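Local coordinates for NAD-dependent epimerase/dehydratase (Bacteroides thetaiotaomicron, PDB 3DHN), which is a putative epimerase or reductase of the NAD(P)-binding Rossmann family whose substrate is not established, and which probably acts as an NAD(P)-dependent oxidoreductase, at residues E143-N147 with F148-E152. Sequence-based numbering, arbitrary orientation.
Sequences EFYLN and FLMKE
Trans first torsions in Phe144 (chi1 179°) and Tyr145 (chi1 160°) swing the two rings forward along the last turns of helix 135-149, Phe144 to meet Phe148 and Leu149, Tyr145 to meet Leu149 and Met150. This helix of the Rossmann-like fold widens here into a pi-type turn. Phe144 O accepts two backbone hydrogen bonds, from Phe148 N at 2.9 Å and, straighter, from Leu149 N at 3.1 Å, while Met150 N reaches back five residues to Tyr145 O at 3.0 Å. The ring planes of Phe144 and Phe148 differ by 20°, but with centroids 5.8 Å apart the offset leaves little stacking; instead, Phe144 CE1 rests on Phe148 CB and its CE2 lies 3.7 Å from Leu149 CG. Leu93 of helix 87-101 touches both phenylalanines, and the Tyr145 ring meets that of Phe159 on strand 156-161, so the turn packs against helix and sheet. Replacing Phe144 by alanine removes the ring, and is likely to open a gap beside Leu149 and Phe148 and to cost the contact with Leu93. On the exposed side, Lys151 NZ hydrogen-bonds the backbone carbonyl Asn147 O at 3.2 Å, from outside the carbonyl plane. Met150, a selenomethionine whose chain kinks at its second and third torsions, makes a Met-aromatic contact with Tyr145: Met150 CG sits over one face toward the rim, and Met150 SE approaches obliquely, 3.6 Å from Tyr145 OH.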
loop_
_atom_site.group_PDB
_atom_site.type_symbol
_atom_site.label_atom_id
_atom_site.label_comp_id
_atom_site.label_asym_id
_atom_site.label_seq_id
_atom_site.Cartn_x
_atom_site.Cartn_y
_atom_site.Cartn_z
ATOM N N GLU A 143 3.368 13.451 2.783
ATOM C CA GLU A 143 2.739 14.683 2.326
ATOM C C GLU A 143 1.564 14.411 1.396
ATOM O O GLU A 143 0.586 15.160 1.379
ATOM C CB GLU A 143 3.762 15.575 1.620
ATOM C CG GLU A 143 3.740 17.012 2.112
ATOM C CD GLU A 143 4.453 17.184 3.445
ATOM O OE1 GLU A 143 5.661 17.515 3.439
ATOM O OE2 GLU A 143 3.812 16.976 4.499
ATOM N N PHE A 144 1.652 13.342 0.615
ATOM C CA PHE A 144 0.559 13.003 -0.286
ATOM C C PHE A 144 -0.705 12.697 0.513
ATOM O O PHE A 144 -1.779 13.193 0.197
ATOM C CB PHE A 144 0.910 11.786 -1.141
ATOM C CG PHE A 144 -0.188 11.383 -2.074
ATOM C CD1 PHE A 144 -0.564 12.221 -3.123
ATOM C CD2 PHE A 144 -0.879 10.193 -1.882
ATOM C CE1 PHE A 144 -1.616 11.879 -3.965
ATOM C CE2 PHE A 144 -1.938 9.843 -2.721
ATOM C CZ PHE A 144 -2.306 10.689 -3.762
ATOM N N TYR A 145 -0.564 11.875 1.550
ATOM C CA TYR A 145 -1.687 11.498 2.402
ATOM C C TYR A 145 -2.258 12.721 3.107
ATOM O O TYR A 145 -3.453 13.010 3.016
ATOM C CB TYR A 145 -1.225 10.460 3.440
ATOM C CG TYR A 145 -2.108 10.325 4.671
ATOM C CD1 TYR A 145 -3.426 9.879 4.565
ATOM C CD2 TYR A 145 -1.626 10.662 5.941
ATOM C CE1 TYR A 145 -4.250 9.779 5.689
ATOM C CE2 TYR A 145 -2.441 10.562 7.079
ATOM C CZ TYR A 145 -3.754 10.123 6.939
ATOM O OH TYR A 145 -4.577 10.041 8.037
ATOM N N LEU A 146 -1.386 13.447 3.792
ATOM C CA LEU A 146 -1.774 14.629 4.554
ATOM C C LEU A 146 -2.385 15.774 3.752
ATOM O O LEU A 146 -3.368 16.384 4.182
ATOM C CB LEU A 146 -0.555 15.156 5.314
ATOM C CG LEU A 146 -0.438 15.045 6.837
ATOM C CD1 LEU A 146 -1.288 13.907 7.384
ATOM C CD2 LEU A 146 1.032 14.866 7.190
ATOM N N ASN A 147 -1.810 16.072 2.591
ATOM C CA ASN A 147 -2.296 17.195 1.794
ATOM C C ASN A 147 -3.206 16.869 0.616
ATOM O O ASN A 147 -3.777 17.777 0.011
ATOM C CB ASN A 147 -1.107 18.037 1.315
ATOM C CG ASN A 147 -0.252 18.562 2.471
ATOM O OD1 ASN A 147 -0.773 19.042 3.482
ATOM N ND2 ASN A 147 1.066 18.484 2.315
ATOM N N PHE A 148 -3.343 15.589 0.282
ATOM C CA PHE A 148 -4.210 15.207 -0.822
ATOM C C PHE A 148 -5.268 14.177 -0.446
ATOM O O PHE A 148 -6.460 14.414 -0.642
ATOM C CB PHE A 148 -3.393 14.687 -2.008
ATOM C CG PHE A 148 -2.599 15.753 -2.708
ATOM C CD1 PHE A 148 -1.300 16.051 -2.304
ATOM C CD2 PHE A 148 -3.157 16.476 -3.760
ATOM C CE1 PHE A 148 -0.564 17.053 -2.939
ATOM C CE2 PHE A 148 -2.431 17.483 -4.406
ATOM C CZ PHE A 148 -1.133 17.770 -3.996
ATOM N N LEU A 149 -4.844 13.042 0.099
ATOM C CA LEU A 149 -5.800 12.006 0.471
ATOM C C LEU A 149 -6.817 12.470 1.499
ATOM O O LEU A 149 -7.997 12.140 1.400
ATOM C CB LEU A 149 -5.081 10.757 0.994
ATOM C CG LEU A 149 -4.498 9.810 -0.065
ATOM C CD1 LEU A 149 -3.995 8.542 0.618
ATOM C CD2 LEU A 149 -5.566 9.453 -1.098
HETATM N N MSE A 150 -6.368 13.249 2.476
HETATM C CA MSE A 150 -7.258 13.730 3.525
HETATM C C MSE A 150 -8.410 14.602 3.045
HETATM O O MSE A 150 -9.341 14.858 3.802
HETATM C CB MSE A 150 -6.462 14.476 4.600
HETATM C CG MSE A 150 -5.736 13.563 5.575
HETATM SE SE MSE A 150 -6.946 12.344 6.501
HETATM C CE MSE A 150 -7.464 13.477 7.990
ATOM N N LYS A 151 -8.363 15.045 1.794
ATOM C CA LYS A 151 -9.431 15.886 1.260
ATOM C C LYS A 151 -10.266 15.181 0.198
ATOM O O LYS A 151 -11.247 15.735 -0.285
ATOM C CB LYS A 151 -8.842 17.169 0.676
ATOM C CG LYS A 151 -8.211 18.077 1.717
ATOM C CD LYS A 151 -7.471 19.226 1.057
ATOM C CE LYS A 151 -6.487 19.861 2.017
ATOM N NZ LYS A 151 -5.290 20.332 1.276
ATOM N N GLU A 152 -9.873 13.964 -0.161
ATOM C CA GLU A 152 -10.570 13.183 -1.175
ATOM C C GLU A 152 -11.876 12.571 -0.664
ATOM O O GLU A 152 -11.894 11.887 0.364
ATOM C CB GLU A 152 -9.645 12.074 -1.674
ATOM C CG GLU A 152 -10.252 11.149 -2.712
ATOM C CD GLU A 152 -10.532 11.853 -4.025
ATOM O OE1 GLU A 152 -11.568 12.547 -4.126
ATOM O OE2 GLU A 152 -9.702 11.720 -4.952
#